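Local coordinates for V-type ATP synthase alpha chain (Nanoarchaeum equitans Kin4-M, PDB 5BN3), which is the A subunit of a V-type ATP synthase, a P-loop nucleotide-binding protein of the ATP synthase alpha/beta family, with ADP and magnesium bound in this model, at residues 232-237 with 245-250; 304-309 with 357-362. All coordinates share one frame; numbering follows the deposited sequence.

Contact 1 of 2, residues 232-237 with 245-250; sequences LNQQIA and VIYIGC
Y247 and V245 of strand 245-250 meet N233, Q234 and A237 on one side of helix 232-237. The Y247 ring does most of the touching. Its CE2 lies 3.9 Å from N233 CB and its CD2 lies 4.0 Å from A237 CB. Both of these CB atoms approach the ring obliquely. The helix backbone comes to the ring edge, with N233 C in the ring plane. Further out, Q234 CG sits 3.8 Å from Y247 OH. The Q234 amide plane is turned 50° from the ring. V245 packs against A237 at the strand start: V245 CG1 is 3.7 Å from A237 CB, and V245 CG2 lies near A237 O.

Helix 229-239 begins within the P-loop; its segment 232-237 runs nearly antiparallel to 245-250. The helix makes the crossover of a beta-alpha-beta unit that starts at strand 218-222, as in P-loop NTPases.

Y247 CG is anti to the backbone N (chi1 -162°), and the ring extends to the helix. Its OH makes a weak hydrogen bond to D320. The N233 amide bonds N318 of strand 314-320 and the carbonyl of K229, a residue of the ADP pocket. A237 O accepts from R279.

Contact 2 of 2, residues 304-309 with 357-362; sequences IGEYFR and YERSGR
The guanidinium of R359 meets the E306 carboxylate across the contact, with OE1 oblique to its plane. The carboxylate and guanidinium planes are 31° apart, and the two side chains cross at about a right angle. E306 CG, one turn earlier in the same helix, lies over one face of the R309 guanidinium, offset toward the rim. Water 1 lies at the edge of the R309 group, in plane.

R359 NH1 and E306 OE1 form a salt bridge at 3.0 Å. The hydrogen bond within it is weak, because the N-H...O angle is only 123°. E306 OE2 instead lies against the aliphatic part of the arginine, 3.2 Å from R359 CD. E306 is extended beyond CG (chi2 177°), which carries the carboxylate across to R359. Other partners hold both groups: R188 N donates to E306 OE1, R359 NH2 bonds I184 O, and R359 NH1 also bonds T303 OG1.

R309 NH1 is 3.9 Å from R359 O, and water 1 joins the two. The water accepts from R309 NH1 at 2.6 Å. It donates to R359 O at 2.8 Å and to G361 O at 3.0 Å. R309 NH2 is held by R188 O.

The loop that offers these carbonyls begins with a type I turn from Y357 to S360. Y357 O takes two bonds there, from S360 N and from S360 OG at 2.8 Å. G361 then pairs its backbone with L373. The arrangement ties the end of helix 293-309 to the turn that leads into strand 361-364. That strand forms a beta hairpin with strand 370-379, an antiparallel addition to the otherwise largely parallel sheet of the alpha/beta nucleotide-binding domain.

Overall arrangement
Both segments of contact 1 precede those of contact 2 in the sequence. Both contacts lie in the nucleotide-binding domain, and their centres are about 15 Å apart. They share the central mixed sheet. Strand 244-250 of contact 1 pairs with strand 314-320, which pairs with 370-379, the partner of strand 361-364 in contact 2. Helix 229-239 packs on one face of the sheet and helix 293-309 on the other. The two contacts touch through strand 245-250: I246 CD1 lies 3.8 Å from I304 CG2. Strand 244-250 is thus sandwiched between the two helices. In contact 1 the Q234 side chain touches the P-loop and is about 7 Å from the bound ADP, while contact 2 sits at the C-terminal end of helix 293-309.

Contact 1 of 2, residues 232-237 with 245-250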
loop_
_atom_site.group_PDB
_atom_site.type_symbol
_atom_site.label_atom_id
_atom_site.label_comp_id
_atom_site.label_asym_id
_atom_site.label_seq_id
_atom_site.Cartn_x
_atom_site.Cartn_y
_atom_site.Cartn_z
ATOM N N LEU A 232 -30.439 6.052 -10.627
ATOM C CA LEU A 232 -30.416 7.510 -10.552
ATOM C C LEU A 232 -30.317 8.137 -11.935
ATOM O O LEU A 232 -31.035 9.084 -12.240
ATOM C CB LEU A 232 -29.261 7.999 -9.673
ATOM C CG LEU A 232 -29.239 9.517 -9.469
ATOM C CD1 LEU A 232 -30.524 9.965 -8.804
ATOM C CD2 LEU A 232 -28.041 9.959 -8.647
ATOM N N ASN A 233 -29.435 7.604 -12.773
ATOM C CA ASN A 233 -29.294 8.107 -14.137
ATOM C C ASN A 233 -30.539 7.851 -14.985
ATOM O O ASN A 233 -30.921 8.691 -15.802
ATOM C CB ASN A 233 -28.050 7.519 -14.808
ATOM C CG ASN A 233 -26.810 8.366 -14.581
ATOM O OD1 ASN A 233 -26.530 9.293 -15.344
ATOM N ND2 ASN A 233 -26.060 8.051 -13.532
ATOM N N GLN A 234 -31.166 6.692 -14.786
ATOM C CA GLN A 234 -32.402 6.360 -15.492
ATOM C C GLN A 234 -33.553 7.262 -15.060
ATOM O O GLN A 234 -34.395 7.633 -15.876
ATOM C CB GLN A 234 -32.771 4.886 -15.282
ATOM C CG GLN A 234 -31.909 3.904 -16.070
ATOM C CD GLN A 234 -32.267 2.453 -15.799
ATOM O OE1 GLN A 234 -33.003 2.145 -14.858
ATOM N NE2 GLN A 234 -31.746 1.552 -16.624
ATOM N N GLN A 235 -33.589 7.603 -13.774
ATOM C CA GLN A 235 -34.583 8.542 -13.255
ATOM C C GLN A 235 -34.421 9.913 -13.892
ATOM O O GLN A 235 -35.403 10.564 -14.242
ATOM C CB GLN A 235 -34.466 8.668 -11.734
ATOM C CG GLN A 235 -35.040 7.491 -10.972
ATOM C CD GLN A 235 -36.501 7.250 -11.287
ATOM O OE1 GLN A 235 -36.844 6.334 -12.035
ATOM N NE2 GLN A 235 -37.374 8.069 -10.713
ATOM N N ILE A 236 -33.175 10.353 -14.026
ATOM C CA ILE A 236 -32.888 11.604 -14.713
ATOM C C ILE A 236 -33.313 11.494 -16.177
ATOM O O ILE A 236 -33.983 12.378 -16.695
ATOM C CB ILE A 236 -31.392 11.972 -14.616
ATOM C CG1 ILE A 236 -31.000 12.209 -13.153
ATOM C CG2 ILE A 236 -31.089 13.203 -15.447
ATOM C CD1 ILE A 236 -29.519 12.450 -12.944
ATOM N N ALA A 237 -32.943 10.399 -16.832
ATOM C CA ALA A 237 -33.331 10.177 -18.224
ATOM C C ALA A 237 -34.852 10.180 -18.406
ATOM O O ALA A 237 -35.356 10.592 -19.451
ATOM C CB ALA A 237 -32.734 8.880 -18.733
ATOM N N VAL A 245 -32.896 13.389 -24.648
ATOM C CA VAL A 245 -32.146 12.604 -23.674
ATOM C C VAL A 245 -31.330 11.533 -24.389
ATOM O O VAL A 245 -31.866 10.762 -25.188
ATOM C CB VAL A 245 -33.082 11.927 -22.653
ATOM C CG1 VAL A 245 -32.299 10.992 -21.744
ATOM C CG2 VAL A 245 -33.807 12.967 -21.830
ATOM N N ILE A 246 -30.032 11.492 -24.111
ATOM C CA ILE A 246 -29.173 10.449 -24.658
ATOM C C ILE A 246 -28.599 9.603 -23.531
ATOM O O ILE A 246 -27.842 10.101 -22.695
ATOM C CB ILE A 246 -28.030 11.051 -25.485
ATOM C CG1 ILE A 246 -28.612 11.827 -26.666
ATOM C CG2 ILE A 246 -27.088 9.963 -25.977
ATOM C CD1 ILE A 246 -27.643 12.775 -27.295
ATOM N N TYR A 247 -28.968 8.326 -23.500
ATOM C CA TYR A 247 -28.454 7.419 -22.482
ATOM C C TYR A 247 -27.370 6.525 -23.072
ATOM O O TYR A 247 -27.635 5.727 -23.973
ATOM C CB TYR A 247 -29.577 6.561 -21.890
ATOM C CG TYR A 247 -29.206 5.925 -20.570
ATOM C CD1 TYR A 247 -28.503 4.732 -20.523
ATOM C CD2 TYR A 247 -29.557 6.525 -19.369
ATOM C CE1 TYR A 247 -28.159 4.153 -19.318
ATOM C CE2 TYR A 247 -29.218 5.953 -18.160
ATOM C CZ TYR A 247 -28.519 4.768 -18.141
ATOM O OH TYR A 247 -28.180 4.197 -16.936
ATOM N N ILE A 248 -26.150 6.666 -22.564
ATOM C CA ILE A 248 -25.045 5.830 -23.012
ATOM C C ILE A 248 -24.770 4.711 -22.015
ATOM O O ILE A 248 -24.283 4.956 -20.907
ATOM C CB ILE A 248 -23.752 6.647 -23.209
ATOM C CG1 ILE A 248 -24.038 7.918 -24.015
ATOM C CG2 ILE A 248 -22.693 5.805 -23.900
ATOM C CD1 ILE A 248 -22.809 8.781 -24.250
ATOM N N GLY A 249 -25.089 3.483 -22.409
ATOM C CA GLY A 249 -24.718 2.320 -21.628
ATOM C C GLY A 249 -23.309 1.905 -21.997
ATOM O O GLY A 249 -23.105 1.143 -22.945
ATOM N N CYS A 250 -22.336 2.416 -21.250
ATOM C CA CYS A 250 -20.931 2.162 -21.535
ATOM C C CYS A 250 -20.395 1.034 -20.660
ATOM O O CYS A 250 -20.051 1.253 -19.499
ATOM C CB CYS A 250 -20.116 3.440 -21.323
ATOM S SG CYS A 250 -18.349 3.297 -21.686
#

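Contact 2 of 2, residues 304-309 with 357-362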
loop_
_atom_site.group_PDB
_atom_site.type_symbol
_atom_site.label_atom_id
_atom_site.label_comp_id
_atom_site.label_asym_id
_atom_site.label_seq_id
_atom_site.Cartn_x
_atom_site.Cartn_y
_atom_site.Cartn_z
ATOM N N ILE A 304 -23.706 13.254 -30.978
ATOM C CA ILE A 304 -25.146 13.328 -31.197
ATOM C C ILE A 304 -25.763 14.395 -30.288
ATOM O O ILE A 304 -26.668 15.124 -30.699
ATOM C CB ILE A 304 -25.812 11.954 -30.954
ATOM C CG1 ILE A 304 -25.322 10.939 -31.993
ATOM C CG2 ILE A 304 -27.323 12.070 -30.997
ATOM C CD1 ILE A 304 -25.828 9.521 -31.759
ATOM N N GLY A 305 -25.257 14.494 -29.060
ATOM C CA GLY A 305 -25.706 15.518 -28.130
ATOM C C GLY A 305 -25.436 16.918 -28.639
ATOM O O GLY A 305 -26.292 17.801 -28.537
ATOM N N GLU A 306 -24.239 17.119 -29.185
ATOM C CA GLU A 306 -23.864 18.403 -29.762
ATOM C C GLU A 306 -24.747 18.728 -30.959
ATOM O O GLU A 306 -25.096 19.886 -31.181
ATOM C CB GLU A 306 -22.400 18.378 -30.206
ATOM C CG GLU A 306 -21.382 18.365 -29.079
ATOM C CD GLU A 306 -19.962 18.274 -29.602
ATOM O OE1 GLU A 306 -19.750 17.588 -30.627
ATOM O OE2 GLU A 306 -19.059 18.889 -28.996
ATOM N N TYR A 307 -25.092 17.700 -31.728
ATOM C CA TYR A 307 -25.912 17.860 -32.928
ATOM C C TYR A 307 -27.285 18.439 -32.610
ATOM O O TYR A 307 -27.751 19.361 -33.278
ATOM C CB TYR A 307 -26.048 16.517 -33.656
ATOM C CG TYR A 307 -27.060 16.506 -34.781
ATOM C CD1 TYR A 307 -26.857 17.251 -35.934
ATOM C CD2 TYR A 307 -28.209 15.732 -34.697
ATOM C CE1 TYR A 307 -27.780 17.236 -36.967
ATOM C CE2 TYR A 307 -29.135 15.711 -35.723
ATOM C CZ TYR A 307 -28.914 16.464 -36.854
ATOM O OH TYR A 307 -29.834 16.443 -37.876
ATOM N N PHE A 308 -27.934 17.901 -31.585
ATOM C CA PHE A 308 -29.244 18.408 -31.193
ATOM C C PHE A 308 -29.119 19.748 -30.473
ATOM O O PHE A 308 -30.023 20.582 -30.538
ATOM C CB PHE A 308 -29.993 17.379 -30.346
ATOM C CG PHE A 308 -30.610 16.271 -31.152
ATOM C CD1 PHE A 308 -31.815 16.468 -31.812
ATOM C CD2 PHE A 308 -29.991 15.033 -31.252
ATOM C CE1 PHE A 308 -32.392 15.452 -32.558
ATOM C CE2 PHE A 308 -30.562 14.012 -31.994
ATOM C CZ PHE A 308 -31.764 14.223 -32.649
ATOM N N ARG A 309 -27.993 19.954 -29.795
ATOM C CA ARG A 309 -27.678 21.251 -29.206
ATOM C C ARG A 309 -27.596 22.321 -30.293
ATOM O O ARG A 309 -28.075 23.443 -30.116
ATOM C CB ARG A 309 -26.350 21.181 -28.450
ATOM C CG ARG A 309 -25.877 22.515 -27.884
ATOM C CD ARG A 309 -24.372 22.518 -27.698
ATOM N NE ARG A 309 -23.675 22.428 -28.980
ATOM C CZ ARG A 309 -22.362 22.272 -29.114
ATOM N NH1 ARG A 309 -21.588 22.183 -28.039
ATOM N NH2 ARG A 309 -21.823 22.197 -30.322
ATOM N N TYR A 357 -15.987 15.682 -21.153
ATOM C CA TYR A 357 -16.702 16.665 -20.335
ATOM C C TYR A 357 -16.640 18.104 -20.850
ATOM O O TYR A 357 -17.554 18.889 -20.605
ATOM C CB TYR A 357 -16.225 16.598 -18.879
ATOM C CG TYR A 357 -16.663 15.342 -18.162
ATOM C CD1 TYR A 357 -17.979 15.174 -17.761
ATOM C CD2 TYR A 357 -15.760 14.327 -17.884
ATOM C CE1 TYR A 357 -18.385 14.032 -17.106
ATOM C CE2 TYR A 357 -16.157 13.180 -17.228
ATOM C CZ TYR A 357 -17.471 13.040 -16.842
ATOM O OH TYR A 357 -17.875 11.902 -16.189
ATOM N N GLU A 358 -15.573 18.454 -21.564
ATOM C CA GLU A 358 -15.441 19.809 -22.097
ATOM C C GLU A 358 -16.413 20.078 -23.246
ATOM O O GLU A 358 -16.521 21.208 -23.722
ATOM C CB GLU A 358 -14.007 20.083 -22.531
ATOM N N ARG A 359 -17.118 19.040 -23.687
ATOM C CA ARG A 359 -18.131 19.190 -24.729
ATOM C C ARG A 359 -19.446 19.706 -24.159
ATOM O O ARG A 359 -20.306 20.173 -24.898
ATOM C CB ARG A 359 -18.379 17.856 -25.436
ATOM C CG ARG A 359 -17.214 17.333 -26.262
ATOM C CD ARG A 359 -17.747 16.475 -27.394
ATOM N NE ARG A 359 -16.711 15.690 -28.055
ATOM C CZ ARG A 359 -16.861 15.110 -29.242
ATOM N NH1 ARG A 359 -17.999 15.246 -29.909
ATOM N NH2 ARG A 359 -15.868 14.411 -29.768
ATOM N N SER A 360 -19.605 19.609 -22.843
ATOM C CA SER A 360 -20.808 20.117 -22.196
ATOM C C SER A 360 -20.797 21.635 -22.250
ATOM O O SER A 360 -19.770 22.244 -22.560
ATOM C CB SER A 360 -20.879 19.657 -20.741
ATOM O OG SER A 360 -19.881 20.289 -19.961
ATOM N N GLY A 361 -21.937 22.251 -21.966
ATOM C CA GLY A 361 -22.004 23.699 -21.932
ATOM C C GLY A 361 -23.218 24.258 -22.637
ATOM O O GLY A 361 -23.816 23.600 -23.489
ATOM N N ARG A 362 -23.584 25.479 -22.263
ATOM C CA ARG A 362 -24.641 26.217 -22.935
ATOM C C ARG A 362 -23.983 27.163 -23.934
ATOM O O ARG A 362 -23.027 27.864 -23.594
ATOM C CB ARG A 362 -25.451 27.000 -21.901
ATOM C CG ARG A 362 -26.604 27.804 -22.466
ATOM C CD ARG A 362 -27.497 28.310 -21.348
ATOM N NE ARG A 362 -27.432 29.759 -21.188
ATOM C CZ ARG A 362 -28.212 30.615 -21.838
ATOM N NH1 ARG A 362 -29.114 30.168 -22.701
ATOM N NH2 ARG A 362 -28.087 31.916 -21.628
HETATM O O HOH W 1 -22.048 22.308 -25.478
#